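PDB 2XCZ: possible atls1-like light-inducible protein from Prochlorococcus marinus, which is a cyanobacterial homologue of macrophage migration inhibitory factor, built as a trimer of compact alpha/beta subunits, whose precise role is not established. Local coordinates for residues A[60-65]-A[95-100]; A[28-33]-A[74-79]; A[11-16]-A[40-45]; A[5-10]-A[46-51]. All blocks are in the same frame, centred on the assembly; numbering follows the deposited sequence. Where two conformers were deposited one is given.

Contact 1: A[60-65]-A[95-100]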
loop_
_atom_site.group_PDB
_atom_site.type_symbol
_atom_site.label_atom_id
_atom_site.label_comp_id
_atom_site.label_asym_id
_atom_site.label_seq_id
_atom_site.Cartn_x
_atom_site.Cartn_y
_atom_site.Cartn_z
ATOM N N VAL A 60 2.523 -7.712 -4.658
ATOM C CA VAL A 60 1.228 -8.048 -4.067
ATOM C C VAL A 60 1.274 -7.827 -2.565
ATOM O O VAL A 60 2.234 -8.222 -1.922
ATOM C CB VAL A 60 0.891 -9.533 -4.307
ATOM C CG1 VAL A 60 -0.536 -9.866 -3.804
ATOM C CG2 VAL A 60 1.044 -9.886 -5.803
ATOM N N GLU A 61 0.239 -7.211 -2.002
ATOM C CA GLU A 61 0.106 -7.283 -0.541
ATOM C C GLU A 61 -1.053 -8.177 -0.139
ATOM O O GLU A 61 -2.139 -8.107 -0.720
ATOM C CB GLU A 61 0.038 -5.923 0.118
ATOM C CG GLU A 61 -0.900 -4.964 -0.461
ATOM C CD GLU A 61 -1.105 -3.745 0.447
ATOM O OE1 GLU A 61 -0.123 -3.263 1.082
ATOM O OE2 GLU A 61 -2.247 -3.270 0.506
ATOM N N VAL A 62 -0.775 -9.059 0.814
ATOM C CA VAL A 62 -1.771 -9.947 1.353
ATOM C C VAL A 62 -1.897 -9.706 2.844
ATOM O O VAL A 62 -0.897 -9.692 3.543
ATOM C CB VAL A 62 -1.414 -11.429 1.108
ATOM C CG1 VAL A 62 -2.396 -12.357 1.845
ATOM C CG2 VAL A 62 -1.428 -11.739 -0.390
ATOM N N LYS A 63 -3.129 -9.516 3.317
ATOM C CA LYS A 63 -3.386 -9.395 4.755
ATOM C C LYS A 63 -4.506 -10.334 5.166
ATOM O O LYS A 63 -5.419 -10.628 4.400
ATOM C CB LYS A 63 -3.732 -7.954 5.161
ATOM C CG LYS A 63 -2.660 -6.927 4.829
ATOM C CD LYS A 63 -3.069 -5.555 5.344
ATOM C CE LYS A 63 -2.083 -4.471 4.923
ATOM N NZ LYS A 63 -0.653 -4.801 5.243
ATOM N N SER A 64 -4.426 -10.806 6.404
ATOM C CA SER A 64 -5.477 -11.634 6.962
ATOM C C SER A 64 -5.477 -11.476 8.468
ATOM O O SER A 64 -4.427 -11.188 9.064
ATOM C CB SER A 64 -5.225 -13.107 6.622
ATOM O OG SER A 64 -6.330 -13.902 7.018
ATOM N N ILE A 65 -6.654 -11.644 9.079
ATOM C CA ILE A 65 -6.729 -11.810 10.517
ATOM C C ILE A 65 -6.468 -13.295 10.764
ATOM O O ILE A 65 -7.339 -14.145 10.550
ATOM C CB ILE A 65 -8.092 -11.354 11.107
ATOM C CG1 ILE A 65 -8.310 -9.852 10.898
ATOM C CG2 ILE A 65 -8.147 -11.677 12.610
ATOM C CD1 ILE A 65 -9.736 -9.397 11.200
ATOM N N ILE A 95 7.755 -11.744 -9.060
ATOM C CA ILE A 95 6.628 -11.411 -8.171
ATOM C C ILE A 95 7.074 -11.382 -6.714
ATOM O O ILE A 95 7.708 -12.328 -6.238
ATOM C CB ILE A 95 5.455 -12.417 -8.339
ATOM C CG1 ILE A 95 4.983 -12.439 -9.808
ATOM C CG2 ILE A 95 4.320 -12.078 -7.350
ATOM C CD1 ILE A 95 3.938 -13.484 -10.106
ATOM N N TYR A 96 6.767 -10.278 -6.026
ATOM C CA TYR A 96 6.962 -10.179 -4.577
ATOM C C TYR A 96 5.608 -10.091 -3.894
ATOM O O TYR A 96 4.681 -9.462 -4.414
ATOM C CB TYR A 96 7.741 -8.913 -4.229
ATOM C CG TYR A 96 9.245 -9.039 -4.186
ATOM C CD1 TYR A 96 9.875 -10.273 -4.298
ATOM C CD2 TYR A 96 10.035 -7.917 -3.951
ATOM C CE1 TYR A 96 11.269 -10.385 -4.215
ATOM C CE2 TYR A 96 11.421 -8.016 -3.882
ATOM C CZ TYR A 96 12.026 -9.249 -4.003
ATOM O OH TYR A 96 13.402 -9.370 -3.911
ATOM N N ILE A 97 5.512 -10.713 -2.722
ATOM C CA ILE A 97 4.315 -10.639 -1.900
ATOM C C ILE A 97 4.679 -10.217 -0.493
ATOM O O ILE A 97 5.492 -10.894 0.179
ATOM C CB ILE A 97 3.534 -11.985 -1.852
ATOM C CG1 ILE A 97 3.225 -12.502 -3.271
ATOM C CG2 ILE A 97 2.245 -11.814 -1.057
ATOM C CD1 ILE A 97 2.751 -13.954 -3.279
ATOM N N GLY A 98 4.068 -9.128 -0.021
ATOM C CA GLY A 98 4.218 -8.736 1.397
ATOM C C GLY A 98 3.020 -9.223 2.191
ATOM O O GLY A 98 1.874 -8.827 1.903
ATOM N N PHE A 99 3.278 -10.059 3.201
ATOM C CA PHE A 99 2.215 -10.606 4.063
ATOM C C PHE A 99 2.129 -9.870 5.400
ATOM O O PHE A 99 3.155 -9.465 5.953
ATOM C CB PHE A 99 2.500 -12.084 4.399
ATOM C CG PHE A 99 2.322 -13.028 3.247
ATOM C CD1 PHE A 99 1.085 -13.639 3.012
ATOM C CD2 PHE A 99 3.392 -13.327 2.409
ATOM C CE1 PHE A 99 0.926 -14.522 1.972
ATOM C CE2 PHE A 99 3.253 -14.221 1.350
ATOM C CZ PHE A 99 2.011 -14.818 1.111
ATOM N N GLU A 100 0.917 -9.760 5.947
ATOM C CA GLU A 100 0.725 -9.251 7.306
ATOM C C GLU A 100 -0.419 -10.028 7.968
ATOM O O GLU A 100 -1.489 -10.194 7.381
ATOM C CB GLU A 100 0.399 -7.756 7.272
ATOM C CG GLU A 100 0.247 -7.107 8.645
ATOM C CD GLU A 100 0.136 -5.593 8.555
ATOM O OE1 GLU A 100 -0.851 -5.083 7.977
ATOM O OE2 GLU A 100 1.049 -4.903 9.059
HETATM O O HOH W 1 0.366 -6.918 3.701
#
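Strands 60-64 and 95-100 run parallel, 24° between their directions and their axes 4.6 Å apart at closest approach, and five backbone hydrogen bonds, the first given by Val60 N and the last by Ser64 N, hold them in register. Of these five, the bond from Val62 N to Gly98 O is the straightest, 168° at the hydrogen. On one face, Val62 CG2 meets Ile97 CG2 at 3.7 Å, while Val62 CB lies 3.8 Å from Phe99 CD1, the two side chains lying alongside each other and pointing the same way. Ile97 CG2 also sits over one face of the Phe99 ring, offset toward its rim. The other face carries a salt bridge, Lys63 NZ to Glu100 OE1 at 2.8 Å. The lysine chain is extended until its last torsion (chi4 -51°) turns NZ toward Glu100, where it meets OE1 from above the carboxylate plane. A water accepts from Lys63 NZ and donates to Gly98 O, tying the charged pair to the backbone. These strands and helix 72-88 form a beta-alpha-beta unit: the helix packs on the Val60, Ile97 and Phe99 face, strand 3-8 flanks 58-64, and a strand of the second subunit pairs antiparallel with Tyr96 and Ile97.

Contact 2: A[28-33]-A[74-79]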
loop_
_atom_site.group_PDB
_atom_site.type_symbol
_atom_site.label_atom_id
_atom_site.label_comp_id
_atom_site.label_asym_id
_atom_site.label_seq_id
_atom_site.Cartn_x
_atom_site.Cartn_y
_atom_site.Cartn_z
ATOM N N ALA A 28 -10.189 -17.597 -0.550
ATOM C CA ALA A 28 -11.121 -17.934 0.539
ATOM C C ALA A 28 -10.942 -19.398 0.974
ATOM O O ALA A 28 -10.841 -19.699 2.167
ATOM C CB ALA A 28 -12.555 -17.675 0.121
ATOM N N GLU A 29 -10.895 -20.292 -0.007
ATOM C CA GLU A 29 -10.810 -21.711 0.272
ATOM C C GLU A 29 -9.497 -22.045 0.961
ATOM O O GLU A 29 -9.487 -22.763 1.964
ATOM C CB GLU A 29 -10.969 -22.533 -1.001
ATOM C CG GLU A 29 -11.292 -23.992 -0.698
ATOM C CD GLU A 29 -10.503 -24.977 -1.538
ATOM O OE1 GLU A 29 -9.731 -24.542 -2.433
ATOM O OE2 GLU A 29 -10.657 -26.195 -1.291
ATOM N N LEU A 30 -8.390 -21.512 0.443
ATOM C CA LEU A 30 -7.081 -21.792 1.024
ATOM C C LEU A 30 -6.954 -21.296 2.464
ATOM O O LEU A 30 -6.409 -22.002 3.330
ATOM C CB LEU A 30 -5.949 -21.226 0.150
ATOM C CG LEU A 30 -4.505 -21.409 0.650
ATOM C CD1 LEU A 30 -4.187 -22.887 0.948
ATOM C CD2 LEU A 30 -3.498 -20.831 -0.347
ATOM N N LEU A 31 -7.448 -20.084 2.724
ATOM C CA LEU A 31 -7.367 -19.496 4.064
ATOM C C LEU A 31 -8.452 -19.981 5.029
ATOM O O LEU A 31 -8.414 -19.669 6.224
ATOM C CB LEU A 31 -7.377 -17.970 3.981
ATOM C CG LEU A 31 -6.187 -17.340 3.256
ATOM C CD1 LEU A 31 -6.332 -15.825 3.327
ATOM C CD2 LEU A 31 -4.864 -17.786 3.867
ATOM N N GLY A 32 -9.429 -20.720 4.515
ATOM C CA GLY A 32 -10.542 -21.169 5.353
ATOM C C GLY A 32 -11.427 -20.014 5.821
ATOM O O GLY A 32 -11.981 -20.050 6.924
ATOM N N LYS A 33 -11.550 -18.988 4.983
ATOM C CA LYS A 33 -12.398 -17.833 5.266
ATOM C C LYS A 33 -13.612 -17.818 4.344
ATOM O O LYS A 33 -13.505 -18.197 3.174
ATOM C CB LYS A 33 -11.602 -16.538 5.073
ATOM C CG LYS A 33 -10.421 -16.393 5.999
ATOM C CD LYS A 33 -10.720 -15.456 7.147
ATOM C CE LYS A 33 -9.494 -15.261 8.014
ATOM N NZ LYS A 33 -9.682 -14.146 8.999
ATOM N N GLN A 74 3.752 -19.850 2.405
ATOM C CA GLN A 74 4.260 -20.567 1.218
ATOM C C GLN A 74 3.137 -20.988 0.255
ATOM O O GLN A 74 3.240 -20.793 -0.963
ATOM C CB GLN A 74 5.142 -21.776 1.598
ATOM C CG GLN A 74 6.597 -21.405 1.894
ATOM C CD GLN A 74 7.521 -22.608 2.164
ATOM O OE1 GLN A 74 7.134 -23.773 2.013
ATOM N NE2 GLN A 74 8.757 -22.312 2.573
ATOM N N GLU A 75 2.069 -21.565 0.802
ATOM C CA GLU A 75 0.951 -22.022 -0.000
ATOM C C GLU A 75 0.227 -20.874 -0.688
ATOM O O GLU A 75 -0.195 -21.009 -1.836
ATOM C CB GLU A 75 -0.037 -22.822 0.863
ATOM C CG GLU A 75 0.549 -24.132 1.377
ATOM C CD GLU A 75 -0.269 -24.761 2.490
ATOM O OE1 GLU A 75 -1.392 -24.288 2.761
ATOM O OE2 GLU A 75 0.215 -25.739 3.100
ATOM N N VAL A 76 0.072 -19.753 0.017
ATOM C CA VAL A 76 -0.559 -18.573 -0.584
ATOM C C VAL A 76 0.334 -18.037 -1.709
ATOM O O VAL A 76 -0.142 -17.705 -2.799
ATOM C CB VAL A 76 -0.881 -17.464 0.457
ATOM C CG1 VAL A 76 -1.365 -16.192 -0.238
ATOM C CG2 VAL A 76 -1.942 -17.947 1.469
ATOM N N SER A 77 1.637 -18.007 -1.471
ATOM C CA SER A 77 2.552 -17.533 -2.500
ATOM C C SER A 77 2.481 -18.426 -3.746
ATOM O O SER A 77 2.461 -17.933 -4.868
ATOM C CB SER A 77 3.978 -17.453 -1.960
ATOM O OG SER A 77 4.854 -17.011 -2.973
ATOM N N GLU A 78 2.413 -19.737 -3.543
ATOM C CA GLU A 78 2.297 -20.641 -4.681
ATOM C C GLU A 78 1.018 -20.344 -5.478
ATOM O O GLU A 78 1.065 -20.208 -6.707
ATOM C CB GLU A 78 2.370 -22.103 -4.228
ATOM C CG GLU A 78 2.346 -23.125 -5.366
ATOM C CD GLU A 78 2.226 -24.559 -4.865
ATOM O OE1 GLU A 78 1.833 -24.771 -3.691
ATOM O OE2 GLU A 78 2.521 -25.483 -5.657
ATOM N N LEU A 79 -0.105 -20.215 -4.775
ATOM C CA LEU A 79 -1.382 -19.873 -5.402
ATOM C C LEU A 79 -1.311 -18.558 -6.172
ATOM O O LEU A 79 -1.671 -18.490 -7.363
ATOM C CB LEU A 79 -2.504 -19.800 -4.350
ATOM C CG LEU A 79 -3.812 -19.103 -4.770
ATOM C CD1 LEU A 79 -4.574 -19.876 -5.859
ATOM C CD2 LEU A 79 -4.688 -18.853 -3.536
#
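The two helices of the MIF-type alpha/beta fold, 16-31 and 72-88, meet here through the last turn of the first and an early part of the second, with a Schellman motif closing helix 16-31. The nearest pair of CA atoms, those of Leu30 and Val76, is 7.4 Å apart, and no hydrogen bond crosses, so the association rests on apolar side chains. Leu30 carries most of it. With CG anti to the backbone N (chi1 178°), its branched end reaches the neighbouring helix, where its two methyls spread over Glu75, Val76 and Leu79. Leu30 CD2 enters between Val76 and Leu79, 3.7 Å from Val76 CG2 and 3.9 Å from Leu79 CD2, and also lies near the backbone at Glu75 O. Leu30 CD1 takes the more polar side, 3.6 Å from Glu75 OE1; this is a van der Waals approach to a carboxylate whose other oxygen, OE2, is hydrogen-bonded to Ser71 OG. Leu31 adds a smaller contact, Leu31 CD2 3.8 Å from Val76 CG2, its side chain crossing that of Val76 at about a right angle. Val76 is thus shared between two consecutive leucines, and it also packs on Phe99 of strand 95-101, which links the helix pair to the sheet beneath. The chain then turns away at Gly32, whose phi of 67° marks the end of helical geometry. Two bonds reach back into the last turn: Gly32 N donates to Glu29 O at 3.3 Å, and Lys33 N to Ala28 O at 3.0 Å.

Contact 3: A[11-16]-A[40-45]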
loop_
_atom_site.group_PDB
_atom_site.type_symbol
_atom_site.label_atom_id
_atom_site.label_comp_id
_atom_site.label_asym_id
_atom_site.label_seq_id
_atom_site.Cartn_x
_atom_site.Cartn_y
_atom_site.Cartn_z
ATOM N N PRO A 11 0.259 -3.897 -18.893
ATOM C CA PRO A 11 -0.923 -3.083 -19.177
ATOM C C PRO A 11 -2.218 -3.646 -18.581
ATOM O O PRO A 11 -2.294 -4.846 -18.296
ATOM C CB PRO A 11 -1.002 -3.126 -20.705
ATOM C CG PRO A 11 0.395 -3.388 -21.134
ATOM C CD PRO A 11 0.952 -4.317 -20.123
ATOM N N ALA A 12 -3.222 -2.792 -18.402
ATOM C CA ALA A 12 -4.529 -3.229 -17.897
ATOM C C ALA A 12 -5.105 -4.370 -18.736
ATOM O O ALA A 12 -4.880 -4.425 -19.946
ATOM C CB ALA A 12 -5.481 -2.067 -17.839
ATOM N N VAL A 13 -5.811 -5.299 -18.095
ATOM C CA VAL A 13 -6.410 -6.432 -18.817
ATOM C C VAL A 13 -7.945 -6.381 -18.824
ATOM O O VAL A 13 -8.580 -5.989 -17.840
ATOM C CB VAL A 13 -5.909 -7.812 -18.330
ATOM C CG1 VAL A 13 -4.406 -7.939 -18.538
ATOM C CG2 VAL A 13 -6.264 -8.040 -16.865
ATOM N N ALA A 14 -8.534 -6.753 -19.960
ATOM C CA ALA A 14 -9.984 -6.717 -20.115
ATOM C C ALA A 14 -10.708 -7.616 -19.103
ATOM O O ALA A 14 -11.814 -7.274 -18.653
ATOM C CB ALA A 14 -10.374 -7.078 -21.552
ATOM N N ASP A 15 -10.072 -8.728 -18.716
ATOM C CA ASP A 15 -10.675 -9.705 -17.809
ATOM C C ASP A 15 -10.267 -9.540 -16.339
ATOM O O ASP A 15 -10.303 -10.506 -15.579
ATOM C CB ASP A 15 -10.411 -11.141 -18.284
ATOM C CG ASP A 15 -8.928 -11.489 -18.347
ATOM O OD1 ASP A 15 -8.072 -10.568 -18.364
ATOM O OD2 ASP A 15 -8.619 -12.706 -18.383
ATOM N N ALA A 16 -9.905 -8.317 -15.941
ATOM C CA ALA A 16 -9.565 -8.027 -14.534
ATOM C C ALA A 16 -10.624 -8.553 -13.550
ATOM O O ALA A 16 -10.290 -9.216 -12.562
ATOM C CB ALA A 16 -9.344 -6.536 -14.340
ATOM N N THR A 40 -10.249 -7.881 -2.893
ATOM C CA THR A 40 -9.148 -7.971 -3.861
ATOM C C THR A 40 -9.043 -6.690 -4.681
ATOM O O THR A 40 -10.015 -5.946 -4.814
ATOM C CB THR A 40 -9.296 -9.172 -4.865
ATOM O OG1 THR A 40 -10.241 -8.838 -5.891
ATOM C CG2 THR A 40 -9.738 -10.471 -4.169
ATOM N N SER A 41 -7.860 -6.441 -5.222
ATOM C CA SER A 41 -7.692 -5.369 -6.211
ATOM C C SER A 41 -6.576 -5.663 -7.200
ATOM O O SER A 41 -5.654 -6.437 -6.916
ATOM C CB SER A 41 -7.432 -4.023 -5.524
ATOM O OG SER A 41 -6.164 -3.978 -4.917
ATOM N N LEU A 42 -6.674 -5.025 -8.370
ATOM C CA LEU A 42 -5.646 -5.117 -9.405
ATOM C C LEU A 42 -5.410 -3.753 -10.037
ATOM O O LEU A 42 -6.286 -3.202 -10.730
ATOM C CB LEU A 42 -6.062 -6.120 -10.493
ATOM C CG LEU A 42 -5.110 -6.267 -11.694
ATOM C CD1 LEU A 42 -3.711 -6.725 -11.268
ATOM C CD2 LEU A 42 -5.715 -7.206 -12.744
ATOM N N GLN A 43 -4.217 -3.221 -9.794
ATOM C CA GLN A 43 -3.782 -1.975 -10.412
ATOM C C GLN A 43 -2.663 -2.268 -11.402
ATOM O O GLN A 43 -1.524 -2.577 -11.013
ATOM C CB GLN A 43 -3.321 -0.972 -9.352
ATOM C CG GLN A 43 -2.953 0.405 -9.912
ATOM C CD GLN A 43 -4.073 1.020 -10.736
ATOM O OE1 GLN A 43 -5.230 1.031 -10.319
ATOM N NE2 GLN A 43 -3.732 1.532 -11.914
ATOM N N CYS A 44 -2.991 -2.180 -12.689
ATOM C CA CYS A 44 -2.002 -2.393 -13.739
ATOM C C CYS A 44 -1.423 -1.062 -14.248
ATOM O O CYS A 44 -1.848 0.027 -13.821
ATOM C CB CYS A 44 -2.630 -3.175 -14.899
ATOM S SG CYS A 44 -3.047 -4.888 -14.513
ATOM N N GLY A 45 -0.455 -1.169 -15.157
ATOM C CA GLY A 45 0.173 -0.021 -15.794
ATOM C C GLY A 45 1.055 0.854 -14.916
ATOM O O GLY A 45 1.332 2.004 -15.254
#
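Cys44 CB presses against the backbone of Ala12, 3.5 Å from Ala12 CA and 3.7 Å from Pro11 C, which makes this the closest part of the contact. The thiol follows the same path: Cys44 SG stands anti to the carbonyl carbon of its own residue (chi1 -68°) and lies 3.9 Å from Pro11 O, a distance of packing. Ala12 CB and Cys44 CB stand 4.2 Å apart. This close approach lies at the solvent rim, for Pro11 and Ala12 are exposed and the CB of Pro11 points away from segment 40-45. No hydrogen bond joins the two segments. In the fold, residues 11-16 form the connection from strand 3-8 to helix 16-31. Segment 40-45 takes in most of strand 39-43, which lies parallel beside strand 3-8, and the first two residues after it. The connection folds through a type I turn from Val13 to Ala16, with Ala16 N bonded to Val13 O at 3.3 Å. By contrast with the rim, the side that this turn brings to Leu42 is buried but looser. Leu42 extends with CG anti to the backbone N (chi1 177°), and its CD2 methyl is approached by Ala16 CB at 4.0 Å and by Val13 CG2 at 4.2 Å. Leu88 of helix 72-88 touches both Val13 and Leu42, while Leu19 and Leu20 of helix 16-31 also pack on Leu42.

Contact 4: A[5-10]-A[46-51]; sequences NIQASV and VPMTFS
Gln7 lays its aliphatic part across the isopropyl group of Val46, the two side chains at about a right angle and Gln7 CG 4.0 Å from Val46 CG2. This joins the end of strand 3-8 in the central sheet of the MIF fold to the chain that leads into strand 48-50, a short strand pairing antiparallel with the second subunit. One backbone hydrogen bond joins the segments: Val46 N donates to Ala8 O at 3.2 Å, with 161° at the hydrogen. One residue on, Ser9 CA makes a CA-H...O contact with Val46 O at 3.3 Å. Met48 CB points toward segment 5-10 and lies 4.0 Å from Ser9 CB. With CG beside the backbone N (chi1 -67°) and the next torsion extended, Met48 SD comes to 3.9 Å from Ser9 N and close to Gln7 O; only then does chi3 (67°) turn CE aside. The sulfur packs against the backbone of Gln7 and Ser9. Ser9 OG, hydrogen-bonded to Thr57 N, ties this corner to the residues before strand 58-64. A water bridges the two carbonyls at the outer end, donating to Ser9 O at 2.6 Å and, weakly, to Val46 O at 2.8 Å.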
loop_
_atom_site.group_PDB
_atom_site.type_symbol
_atom_site.label_atom_id
_atom_site.label_comp_id
_atom_site.label_asym_id
_atom_site.label_seq_id
_atom_site.Cartn_x
_atom_site.Cartn_y
_atom_site.Cartn_z
ATOM N N ASN A 5 -4.059 -7.112 -2.617
ATOM C CA ASN A 5 -3.922 -5.965 -3.511
ATOM C C ASN A 5 -2.749 -6.215 -4.457
ATOM O O ASN A 5 -1.629 -6.449 -4.003
ATOM C CB ASN A 5 -3.681 -4.691 -2.685
ATOM C CG ASN A 5 -4.912 -4.217 -1.932
ATOM O OD1 ASN A 5 -6.045 -4.261 -2.437
ATOM N ND2 ASN A 5 -4.684 -3.718 -0.720
ATOM N N ILE A 6 -3.005 -6.190 -5.766
ATOM C CA ILE A 6 -1.949 -6.442 -6.748
ATOM C C ILE A 6 -1.598 -5.156 -7.469
ATOM O O ILE A 6 -2.478 -4.423 -7.928
ATOM C CB ILE A 6 -2.373 -7.518 -7.784
ATOM C CG1 ILE A 6 -2.766 -8.840 -7.095
ATOM C CG2 ILE A 6 -1.238 -7.799 -8.767
ATOM C CD1 ILE A 6 -3.674 -9.728 -7.970
ATOM N N GLN A 7 -0.305 -4.886 -7.561
ATOM C CA GLN A 7 0.216 -3.734 -8.290
ATOM C C GLN A 7 1.154 -4.282 -9.375
ATOM O O GLN A 7 2.196 -4.880 -9.073
ATOM C CB GLN A 7 0.939 -2.829 -7.293
ATOM C CG GLN A 7 1.740 -1.685 -7.865
ATOM C CD GLN A 7 2.816 -1.235 -6.899
ATOM O OE1 GLN A 7 3.999 -1.513 -7.098
ATOM N NE2 GLN A 7 2.406 -0.570 -5.820
ATOM N N ALA A 8 0.785 -4.104 -10.643
ATOM C CA ALA A 8 1.549 -4.761 -11.715
ATOM C C ALA A 8 2.036 -3.767 -12.749
ATOM O O ALA A 8 1.406 -2.735 -12.952
ATOM C CB ALA A 8 0.720 -5.875 -12.375
ATOM N N SER A 9 3.148 -4.100 -13.398
ATOM C CA SER A 9 3.748 -3.247 -14.414
ATOM C C SER A 9 3.120 -3.414 -15.797
ATOM O O SER A 9 3.204 -2.506 -16.640
ATOM C CB SER A 9 5.259 -3.486 -14.496
ATOM O OG SER A 9 5.549 -4.755 -15.068
ATOM N N VAL A 10 2.494 -4.567 -16.025
ATOM C CA VAL A 10 1.901 -4.879 -17.341
ATOM C C VAL A 10 0.656 -4.027 -17.615
ATOM O O VAL A 10 0.043 -3.490 -16.697
ATOM C CB VAL A 10 1.545 -6.378 -17.479
ATOM C CG1 VAL A 10 2.777 -7.252 -17.319
ATOM C CG2 VAL A 10 0.456 -6.771 -16.489
ATOM N N VAL A 46 1.504 0.315 -13.787
ATOM C CA VAL A 46 2.347 1.056 -12.855
ATOM C C VAL A 46 3.824 0.931 -13.256
ATOM O O VAL A 46 4.329 -0.180 -13.454
ATOM C CB VAL A 46 2.177 0.502 -11.423
ATOM C CG1 VAL A 46 3.012 1.306 -10.427
ATOM C CG2 VAL A 46 0.707 0.489 -11.032
ATOM N N PRO A 47 4.512 2.068 -13.427
ATOM C CA PRO A 47 5.945 2.010 -13.671
ATOM C C PRO A 47 6.647 1.286 -12.520
ATOM O O PRO A 47 6.504 1.669 -11.342
ATOM C CB PRO A 47 6.347 3.495 -13.726
ATOM C CG PRO A 47 5.125 4.161 -14.223
ATOM C CD PRO A 47 3.999 3.444 -13.542
ATOM N N MET A 48 7.371 0.231 -12.862
ATOM C CA MET A 48 8.080 -0.574 -11.862
ATOM C C MET A 48 9.409 -1.046 -12.416
ATOM O O MET A 48 9.556 -1.224 -13.632
ATOM C CB MET A 48 7.260 -1.811 -11.501
ATOM C CG MET A 48 5.981 -1.496 -10.765
ATOM S SD MET A 48 5.147 -2.975 -10.209
ATOM C CE MET A 48 6.298 -3.592 -8.973
ATOM N N THR A 49 10.376 -1.236 -11.531
ATOM C CA THR A 49 11.559 -2.023 -11.869
ATOM C C THR A 49 11.689 -3.211 -10.916
ATOM O O THR A 49 11.195 -3.181 -9.791
ATOM C CB THR A 49 12.871 -1.200 -11.857
ATOM O OG1 THR A 49 13.221 -0.847 -10.513
ATOM C CG2 THR A 49 12.731 0.057 -12.698
ATOM N N PHE A 50 12.342 -4.268 -11.388
ATOM C CA PHE A 50 12.789 -5.346 -10.515
ATOM C C PHE A 50 14.127 -5.825 -11.068
ATOM O O PHE A 50 14.273 -5.974 -12.289
ATOM C CB PHE A 50 11.772 -6.493 -10.447
ATOM C CG PHE A 50 12.155 -7.571 -9.477
ATOM C CD1 PHE A 50 12.445 -7.260 -8.145
ATOM C CD2 PHE A 50 12.259 -8.894 -9.895
ATOM C CE1 PHE A 50 12.806 -8.248 -7.239
ATOM C CE2 PHE A 50 12.625 -9.896 -8.998
ATOM C CZ PHE A 50 12.897 -9.573 -7.663
ATOM N N SER A 51 15.095 -6.018 -10.177
ATOM C CA SER A 51 16.452 -6.418 -10.571
ATOM C C SER A 51 17.073 -5.367 -11.501
ATOM O O SER A 51 17.922 -5.681 -12.349
ATOM C CB SER A 51 16.438 -7.795 -11.265
ATOM O OG SER A 51 15.667 -8.752 -10.563
HETATM O O HOH W 2 4.607 -0.329 -16.207
#

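From the N terminus, strand 3-8 runs into segment 5-10, the start of contact 4, which closes on 46-51. Contact 3 (11-16 with 40-45) is nested inside that loop, and the two touch where strands 3-8 and 39-43 are neighbours. Contact 2 crosses both: it opens at the end of helix 16-31 and closes only on helix 72-88, about 21 and 22 Å from contacts 3 and 4 between centres. Contact 1 follows contacts 3 and 4 in series and crosses contact 2, since helix 72-88 lies between its strands. Contacts 1, 3 and 4 share the four-stranded sheet, and contact 2 joins the helices packed on it.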